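PDB 3MYV: SusD superfamily protein, which probably binds glycans at the outer membrane, as a SusD-family lipoprotein thought to serve polysaccharide uptake in a gut Bacteroides. Local coordinates for residues Cys120-Thr125 against Tyr200-Asp205; Ala142-His147 against Tyr164-Glu169; Ala242-Gly245 against Phe250-Ala253. All blocks are in the same frame, centred on the assembly; numbering follows the deposited sequence.

Contact 1: residues Cys120-Thr125 against Tyr200-Asp205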
loop_
_atom_site.group_PDB
_atom_site.type_symbol
_atom_site.label_atom_id
_atom_site.label_comp_id
_atom_site.label_asym_id
_atom_site.label_seq_id
_atom_site.Cartn_x
_atom_site.Cartn_y
_atom_site.Cartn_z
ATOM N N CYS A 120 3.298 7.053 -6.767
ATOM C CA CYS A 120 4.225 6.287 -7.583
ATOM C C CYS A 120 5.646 6.434 -7.052
ATOM O O CYS A 120 6.366 5.443 -6.847
ATOM C CB CYS A 120 4.183 6.769 -9.024
ATOM S SG CYS A 120 2.675 6.275 -9.891
ATOM N N GLN A 121 6.063 7.667 -6.825
ATOM C CA GLN A 121 7.438 7.867 -6.337
ATOM C C GLN A 121 7.633 7.257 -4.960
ATOM O O GLN A 121 8.724 6.717 -4.641
ATOM C CB GLN A 121 7.819 9.340 -6.370
ATOM C CG GLN A 121 9.355 9.544 -6.184
ATOM C CD GLN A 121 10.148 9.142 -7.424
ATOM O OE1 GLN A 121 9.909 9.678 -8.516
ATOM N NE2 GLN A 121 11.156 8.254 -7.244
ATOM N N PHE A 122 6.600 7.328 -4.117
ATOM C CA PHE A 122 6.671 6.741 -2.764
ATOM C C PHE A 122 6.875 5.233 -2.827
ATOM O O PHE A 122 7.759 4.690 -2.168
ATOM C CB PHE A 122 5.421 7.106 -1.945
ATOM C CG PHE A 122 5.308 6.379 -0.611
ATOM C CD1 PHE A 122 6.237 6.596 0.400
ATOM C CD2 PHE A 122 4.239 5.544 -0.344
ATOM C CE1 PHE A 122 6.114 5.943 1.633
ATOM C CE2 PHE A 122 4.104 4.907 0.888
ATOM C CZ PHE A 122 5.050 5.118 1.881
ATOM N N ASP A 123 6.081 4.568 -3.662
ATOM C CA ASP A 123 6.213 3.133 -3.848
ATOM C C ASP A 123 7.600 2.745 -4.372
ATOM O O ASP A 123 8.260 1.858 -3.806
ATOM C CB ASP A 123 5.087 2.620 -4.739
ATOM C CG ASP A 123 3.738 2.573 -4.002
ATOM O OD1 ASP A 123 3.751 2.530 -2.747
ATOM O OD2 ASP A 123 2.678 2.596 -4.676
ATOM N N LEU A 124 8.089 3.466 -5.379
ATOM C CA LEU A 124 9.472 3.259 -5.848
ATOM C C LEU A 124 10.501 3.425 -4.742
ATOM O O LEU A 124 11.490 2.681 -4.700
ATOM C CB LEU A 124 9.829 4.189 -7.009
ATOM C CG LEU A 124 9.151 3.851 -8.343
ATOM C CD1 LEU A 124 9.192 5.063 -9.323
ATOM C CD2 LEU A 124 9.751 2.588 -8.982
ATOM N N THR A 125 10.269 4.386 -3.866
ATOM C CA THR A 125 11.193 4.673 -2.786
ATOM C C THR A 125 11.181 3.547 -1.760
ATOM O O THR A 125 12.245 3.088 -1.311
ATOM C CB THR A 125 10.885 6.018 -2.137
ATOM O OG1 THR A 125 10.860 7.054 -3.148
ATOM C CG2 THR A 125 11.906 6.340 -1.058
ATOM N N TYR A 200 4.060 10.930 6.114
ATOM C CA TYR A 200 4.641 11.599 7.297
ATOM C C TYR A 200 5.145 10.551 8.299
ATOM O O TYR A 200 6.267 10.638 8.804
ATOM C CB TYR A 200 3.618 12.483 8.012
ATOM C CG TYR A 200 3.302 13.834 7.412
ATOM C CD1 TYR A 200 4.285 14.640 6.834
ATOM C CD2 TYR A 200 1.987 14.321 7.447
ATOM C CE1 TYR A 200 3.960 15.899 6.315
ATOM C CE2 TYR A 200 1.669 15.530 6.938
ATOM C CZ TYR A 200 2.648 16.327 6.368
ATOM O OH TYR A 200 2.269 17.551 5.854
ATOM N N LEU A 201 4.350 9.521 8.535
ATOM C CA LEU A 201 4.699 8.455 9.496
ATOM C C LEU A 201 5.932 7.680 9.064
ATOM O O LEU A 201 6.867 7.467 9.861
ATOM C CB LEU A 201 3.494 7.499 9.689
ATOM C CG LEU A 201 3.608 6.418 10.770
ATOM C CD1 LEU A 201 3.456 7.063 12.144
ATOM C CD2 LEU A 201 2.574 5.259 10.586
ATOM N N TYR A 202 5.958 7.283 7.793
ATOM C CA TYR A 202 7.124 6.641 7.221
ATOM C C TYR A 202 8.370 7.535 7.291
ATOM O O TYR A 202 9.481 7.032 7.362
ATOM C CB TYR A 202 6.890 6.254 5.773
ATOM C CG TYR A 202 6.203 4.918 5.518
ATOM C CD1 TYR A 202 4.907 4.676 5.951
ATOM C CD2 TYR A 202 6.841 3.934 4.780
ATOM C CE1 TYR A 202 4.283 3.475 5.687
ATOM C CE2 TYR A 202 6.213 2.742 4.483
ATOM C CZ TYR A 202 4.941 2.523 4.939
ATOM O OH TYR A 202 4.337 1.332 4.670
ATOM N N HIS A 203 8.160 8.853 7.235
ATOM C CA HIS A 203 9.236 9.838 7.310
ATOM C C HIS A 203 9.653 10.225 8.752
ATOM O O HIS A 203 10.542 11.068 8.944
ATOM C CB HIS A 203 8.826 11.079 6.518
ATOM C CG HIS A 203 9.972 11.981 6.149
ATOM N ND1 HIS A 203 9.999 13.322 6.484
ATOM C CD2 HIS A 203 11.110 11.741 5.458
ATOM C CE1 HIS A 203 11.118 13.861 6.023
ATOM N NE2 HIS A 203 11.808 12.924 5.391
ATOM N N ASP A 204 9.070 9.565 9.755
ATOM C CA ASP A 204 9.294 9.867 11.187
ATOM C C ASP A 204 8.806 11.253 11.613
ATOM O O ASP A 204 9.244 11.777 12.648
ATOM C CB ASP A 204 10.791 9.709 11.574
ATOM C CG ASP A 204 11.011 8.825 12.809
ATOM O OD1 ASP A 204 10.041 8.382 13.468
ATOM O OD2 ASP A 204 12.188 8.553 13.126
ATOM N N ASP A 205 7.911 11.861 10.842
ATOM C CA ASP A 205 7.321 13.139 11.211
ATOM C C ASP A 205 6.077 12.798 12.053
ATOM O O ASP A 205 4.948 12.993 11.630
ATOM C CB ASP A 205 6.903 13.955 9.982
ATOM C CG ASP A 205 8.057 14.406 9.118
ATOM O OD1 ASP A 205 9.122 14.838 9.637
ATOM O OD2 ASP A 205 7.869 14.346 7.878
#
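An edge-to-face aromatic pair, Phe122 on Tyr202, joins helix 103-128 to the C-terminal turn of helix 189-202 in the buried helical part of this SusD-family fold. The leading edge of the Phe122 ring, CZ with CE1 beside it, is driven at the face of Tyr202. Phe122 CZ lies above the centre of the tyrosine ring, 3.6 Å from Tyr202 CD2. The ring centroids are 5.0 Å apart and the planes stand at 78°, so the slightly positive C-H rim of the phenylalanine meets the electron-rich face of the tyrosine, the usual attraction of a T-shaped pair. A chi1 of 171° at Phe122 swings its ring out from the helix, and the two side chains together bridge backbones whose CA atoms, Phe122 CA and Tyr202 CA, are 10.0 Å apart.

Just past Tyr202 the helix ends in a Schellman motif, with Asp204 in positive phi and the amides of Asp204 and Asp205 bonded back to Leu201 O and Tyr200 O. Across this turn His203 ND1 gives a nearly straight hydrogen bond of 2.7 Å to Asp205 OD2; the acceptor lies in the imidazole plane, while the donor meets the carboxylate from above its plane.

Tyr164 of helix 160-177 packs on both Phe122 and Tyr202, while Phe399 and Asp400 of helix 397-403 touch the tyrosine and Arg403 makes a cation-pi contact with it.

Contact 2: residues Ala142-His147 against Tyr164-Glu169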
loop_
_atom_site.group_PDB
_atom_site.type_symbol
_atom_site.label_atom_id
_atom_site.label_comp_id
_atom_site.label_asym_id
_atom_site.label_seq_id
_atom_site.Cartn_x
_atom_site.Cartn_y
_atom_site.Cartn_z
ATOM N N ALA A 142 15.119 5.236 -5.795
ATOM C CA ALA A 142 15.013 5.100 -7.234
ATOM C C ALA A 142 15.425 6.442 -7.844
ATOM O O ALA A 142 15.579 7.446 -7.125
ATOM C CB ALA A 142 13.584 4.773 -7.613
ATOM N N PRO A 143 15.597 6.481 -9.172
ATOM C CA PRO A 143 15.637 7.784 -9.835
ATOM C C PRO A 143 14.374 8.577 -9.487
ATOM O O PRO A 143 13.286 7.993 -9.334
ATOM C CB PRO A 143 15.678 7.413 -11.329
ATOM C CG PRO A 143 16.290 6.102 -11.361
ATOM C CD PRO A 143 15.799 5.381 -10.125
ATOM N N LEU A 144 14.532 9.885 -9.322
ATOM C CA LEU A 144 13.482 10.740 -8.785
ATOM C C LEU A 144 12.850 11.551 -9.904
ATOM O O LEU A 144 13.506 12.440 -10.477
ATOM C CB LEU A 144 14.111 11.669 -7.730
ATOM C CG LEU A 144 13.189 12.702 -7.067
ATOM C CD1 LEU A 144 11.985 12.028 -6.472
ATOM C CD2 LEU A 144 13.951 13.539 -6.004
ATOM N N ILE A 145 11.593 11.269 -10.239
ATOM C CA ILE A 145 10.901 11.995 -11.323
ATOM C C ILE A 145 10.179 13.197 -10.732
ATOM O O ILE A 145 8.945 13.199 -10.525
ATOM C CB ILE A 145 9.930 11.074 -12.118
ATOM C CG1 ILE A 145 10.601 9.721 -12.437
ATOM C CG2 ILE A 145 9.461 11.732 -13.405
ATOM C CD1 ILE A 145 11.968 9.818 -13.171
ATOM N N ASP A 146 10.982 14.212 -10.442
ATOM C CA ASP A 146 10.532 15.441 -9.829
ATOM C C ASP A 146 10.490 16.563 -10.849
ATOM O O ASP A 146 10.457 17.729 -10.479
ATOM C CB ASP A 146 11.402 15.814 -8.618
ATOM C CG ASP A 146 12.857 16.117 -8.989
ATOM O OD1 ASP A 146 13.228 15.891 -10.146
ATOM O OD2 ASP A 146 13.634 16.576 -8.108
ATOM N N HIS A 147 10.466 16.195 -12.126
ATOM C CA HIS A 147 10.417 17.143 -13.238
ATOM C C HIS A 147 10.068 16.413 -14.523
ATOM O O HIS A 147 10.064 15.170 -14.577
ATOM C CB HIS A 147 11.783 17.800 -13.444
ATOM C CG HIS A 147 12.862 16.819 -13.775
ATOM N ND1 HIS A 147 13.444 16.014 -12.821
ATOM C CD2 HIS A 147 13.450 16.501 -14.951
ATOM C CE1 HIS A 147 14.357 15.250 -13.397
ATOM N NE2 HIS A 147 14.376 15.524 -14.692
ATOM N N TYR A 164 11.620 11.629 -0.401
ATOM C CA TYR A 164 10.644 12.085 0.610
ATOM C C TYR A 164 10.409 13.592 0.607
ATOM O O TYR A 164 9.249 14.052 0.696
ATOM C CB TYR A 164 11.037 11.603 2.023
ATOM C CG TYR A 164 10.524 10.208 2.367
ATOM C CD1 TYR A 164 9.257 10.018 2.935
ATOM C CD2 TYR A 164 11.313 9.077 2.134
ATOM C CE1 TYR A 164 8.791 8.750 3.236
ATOM C CE2 TYR A 164 10.863 7.808 2.454
ATOM C CZ TYR A 164 9.603 7.653 3.007
ATOM O OH TYR A 164 9.189 6.388 3.344
ATOM N N ASP A 165 11.484 14.376 0.516
ATOM C CA ASP A 165 11.342 15.832 0.455
ATOM C C ASP A 165 10.379 16.232 -0.673
ATOM O O ASP A 165 9.435 17.007 -0.467
ATOM C CB ASP A 165 12.699 16.520 0.272
ATOM C CG ASP A 165 13.593 16.426 1.510
ATOM O OD1 ASP A 165 13.166 15.918 2.567
ATOM O OD2 ASP A 165 14.748 16.869 1.418
ATOM N N PHE A 166 10.586 15.645 -1.846
ATOM C CA PHE A 166 9.745 15.902 -2.998
ATOM C C PHE A 166 8.311 15.376 -2.846
ATOM O O PHE A 166 7.345 16.077 -3.171
ATOM C CB PHE A 166 10.359 15.273 -4.264
ATOM C CG PHE A 166 9.411 15.224 -5.427
ATOM C CD1 PHE A 166 9.096 16.384 -6.117
ATOM C CD2 PHE A 166 8.855 14.033 -5.832
ATOM C CE1 PHE A 166 8.200 16.367 -7.169
ATOM C CE2 PHE A 166 7.973 13.996 -6.916
ATOM C CZ PHE A 166 7.653 15.159 -7.580
ATOM N N ILE A 167 8.184 14.133 -2.408
ATOM C CA ILE A 167 6.886 13.497 -2.216
ATOM C C ILE A 167 6.003 14.305 -1.253
ATOM O O ILE A 167 4.822 14.561 -1.526
ATOM C CB ILE A 167 7.070 12.029 -1.708
ATOM C CG1 ILE A 167 7.617 11.141 -2.825
ATOM C CG2 ILE A 167 5.765 11.458 -1.190
ATOM C CD1 ILE A 167 8.432 9.896 -2.296
ATOM N N ILE A 168 6.571 14.724 -0.130
ATOM C CA ILE A 168 5.777 15.429 0.885
ATOM C C ILE A 168 5.324 16.818 0.398
ATOM O O ILE A 168 4.142 17.183 0.517
ATOM C CB ILE A 168 6.525 15.488 2.234
ATOM C CG1 ILE A 168 6.549 14.069 2.865
ATOM C CG2 ILE A 168 5.846 16.510 3.175
ATOM C CD1 ILE A 168 7.671 13.839 3.898
ATOM N N GLU A 169 6.244 17.567 -0.200
ATOM C CA GLU A 169 5.950 18.901 -0.746
ATOM C C GLU A 169 4.888 18.812 -1.830
ATOM O O GLU A 169 3.993 19.653 -1.912
ATOM C CB GLU A 169 7.196 19.544 -1.347
ATOM C CG GLU A 169 8.005 20.374 -0.398
ATOM C CD GLU A 169 9.231 21.024 -1.066
ATOM O OE1 GLU A 169 9.166 21.378 -2.277
ATOM O OE2 GLU A 169 10.260 21.161 -0.364
#
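Phe166 reaches out from helix 160-177 and lays one face of its ring against the backbone and side chain of Asp146, in the chain that follows strand 140-143. Asp146 CB sits 3.6 Å from the centroid of the Phe166 ring and 19° off its normal, a CH-pi contact displaced toward the CD1-CE1 side, where Asp146 CB approaches Phe166 CD1 to 3.4 Å. At the far end of the ring, Phe166 CZ lies 3.7 Å from Asp146 CA and close to the carbonyl oxygen of Ile145. Leu144 adds an apolar touch, its CD1 methyl coming obliquely to within 3.8 Å of Phe166 CD2. Phe166 holds its ring clear of the helix because CG lies opposite the main-chain nitrogen (chi1 167°).

The Asp146 carboxylate turns away from the ring that its CB covers. It accepts a hydrogen bond from the next residue, His147 ND1 to Asp146 OD1 at 2.7 Å, with the acceptor in the imidazole plane and the donor arriving nearly along the C-O axis. On the other nitrogen, His147 NE2 is bonded to Glu153, so the imidazole is held from two sides by acidic side chains. Between Leu144 and Asp146, Ile145 is the centre of an inverse gamma turn; its carbonyl oxygen accepts from Trp87 NE1.

Beyond this layer, Ile117 of helix 103-128 also packs on Phe166. Gln121 of the same helix touches Leu144 and bonds to Pro143 O and Ile145 N, while Ile145 packs on Phe80 and Leu83 of helix 77-94. The loop is thus fastened to both helices, and within 164-169 it is Phe166 that meets it closely.

Contact 3: residues Ala242-Gly245 against Phe250-Ala253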
loop_
_atom_site.group_PDB
_atom_site.type_symbol
_atom_site.label_atom_id
_atom_site.label_comp_id
_atom_site.label_asym_id
_atom_site.label_seq_id
_atom_site.Cartn_x
_atom_site.Cartn_y
_atom_site.Cartn_z
ATOM N N ALA A 242 -20.301 -4.709 -2.213
ATOM C CA ALA A 242 -20.222 -3.533 -1.361
ATOM C C ALA A 242 -19.016 -2.665 -1.729
ATOM O O ALA A 242 -18.325 -2.167 -0.858
ATOM C CB ALA A 242 -20.171 -3.956 0.100
ATOM N N LYS A 243 -18.805 -2.441 -3.033
ATOM C CA LYS A 243 -17.629 -1.704 -3.486
ATOM C C LYS A 243 -17.709 -0.235 -3.052
ATOM O O LYS A 243 -18.794 0.314 -2.838
ATOM C CB LYS A 243 -17.457 -1.816 -5.009
ATOM C CG LYS A 243 -17.134 -3.234 -5.461
ATOM C CD LYS A 243 -16.987 -3.326 -6.971
ATOM C CE LYS A 243 -16.169 -4.570 -7.415
ATOM N NZ LYS A 243 -15.714 -4.527 -8.882
ATOM N N PHE A 244 -16.540 0.374 -2.900
ATOM C CA PHE A 244 -16.448 1.772 -2.498
ATOM C C PHE A 244 -17.202 2.010 -1.206
ATOM O O PHE A 244 -17.981 2.953 -1.108
ATOM C CB PHE A 244 -16.931 2.681 -3.638
ATOM C CG PHE A 244 -16.314 2.339 -4.968
ATOM C CD1 PHE A 244 -14.946 2.553 -5.197
ATOM C CD2 PHE A 244 -17.064 1.749 -5.964
ATOM C CE1 PHE A 244 -14.364 2.200 -6.408
ATOM C CE2 PHE A 244 -16.475 1.393 -7.175
ATOM C CZ PHE A 244 -15.141 1.628 -7.399
ATOM N N GLY A 245 -16.975 1.136 -0.209
ATOM C CA GLY A 245 -17.643 1.268 1.071
ATOM C C GLY A 245 -17.230 2.500 1.866
ATOM O O GLY A 245 -16.321 3.248 1.478
ATOM N N PHE A 250 -9.731 5.399 -1.366
ATOM C CA PHE A 250 -9.210 5.051 -2.688
ATOM C C PHE A 250 -9.160 3.548 -2.823
ATOM O O PHE A 250 -8.483 2.884 -2.026
ATOM C CB PHE A 250 -7.797 5.648 -2.859
ATOM C CG PHE A 250 -7.123 5.303 -4.171
ATOM C CD1 PHE A 250 -7.856 5.170 -5.361
ATOM C CD2 PHE A 250 -5.765 5.127 -4.215
ATOM C CE1 PHE A 250 -7.227 4.846 -6.555
ATOM C CE2 PHE A 250 -5.126 4.808 -5.412
ATOM C CZ PHE A 250 -5.883 4.651 -6.575
ATOM N N GLU A 251 -9.854 2.999 -3.822
ATOM C CA GLU A 251 -9.643 1.598 -4.193
ATOM C C GLU A 251 -9.559 1.507 -5.706
ATOM O O GLU A 251 -10.163 2.323 -6.404
ATOM C CB GLU A 251 -10.731 0.676 -3.637
ATOM C CG GLU A 251 -12.127 0.913 -4.188
ATOM C CD GLU A 251 -13.197 0.200 -3.390
ATOM O OE1 GLU A 251 -13.316 0.477 -2.176
ATOM O OE2 GLU A 251 -13.951 -0.615 -3.983
ATOM N N ILE A 252 -8.864 0.486 -6.201
ATOM C CA ILE A 252 -8.740 0.231 -7.651
ATOM C C ILE A 252 -10.050 -0.375 -8.180
ATOM O O ILE A 252 -10.543 -1.399 -7.669
ATOM C CB ILE A 252 -7.546 -0.737 -7.955
ATOM C CG1 ILE A 252 -6.230 -0.204 -7.379
ATOM C CG2 ILE A 252 -7.420 -1.032 -9.466
ATOM C CD1 ILE A 252 -5.774 1.171 -7.988
ATOM N N ALA A 253 -10.616 0.237 -9.212
ATOM C CA ALA A 253 -11.881 -0.244 -9.758
ATOM C C ALA A 253 -11.589 -1.392 -10.735
ATOM O O ALA A 253 -10.845 -1.237 -11.706
ATOM C CB ALA A 253 -12.653 0.878 -10.466
HETATM O O HOH W 1 -14.685 -0.777 -0.294
#
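With its CG between the backbone N and the carbonyl carbon (chi1 65°) and the chain extended beyond (chi2 -167°), Glu251 stretches from strand 248-252 to the loop residues Lys243-Gly245. Phe244, which has left-handed backbone angles (phi 55°), offers this side chain both its amide and its ring. Phe244 N donates to Glu251 OE2 at 3.0 Å, from above the carboxylate plane. The same oxygen lies over one face of the phenyl ring, displaced toward its rim, while Glu251 CG comes to 3.4 Å from Phe244 CE1. Ring and carboxylate are thus layered at a modest tilt. Further out, Phe244 CZ touches Ala253 CB at 4.0 Å, near the plane of the ring.

A water extends the link to the next amide: it accepts from Gly245 N at 3.0 Å and donates to Glu251 OE1 at 2.6 Å. Ser248 OG also bonds OE1, and OE2 is bonded by Asn328 ND2, just before strand 329-333, the antiparallel partner of 248-252. Lys243 touches Glu251 OE2 through CB alone; its extended chain leads NZ away to Glu326 O and Asn328 OD1, 6.5 Å from Glu251 OE2.

A carboxylate buried in this way is therefore met by several N-H and O-H donors, which together with the nearby lysine would probably favour its charged form. Two successive loop amides, one bound directly and one through water, tie the bend preceding the strand back to the strand itself.

How the contacts relate
Contacts 1 and 2 belong to one helical region, their centres about 10 Å apart. Helices 160-177 and 189-202 are consecutive in the chain, and both segments of contact 2 fall between the two segments of contact 1. The two contacts touch: Gln121 on helix 103-128 probably bonds to the backbone of Pro143 and Ile145, and Tyr164 packs on Tyr202 and His203. Contact 3 follows later in the chain, between a loop and strand 248-252, which pairs antiparallel with 329-333. Its centre is about 23 Å from that of contact 1 and 28 Å from that of contact 2, touching neither. Contact 1 thus joins two helices and contact 2 a loop to a helix, both through aromatic side chains, whereas contact 3 fastens a short local bend.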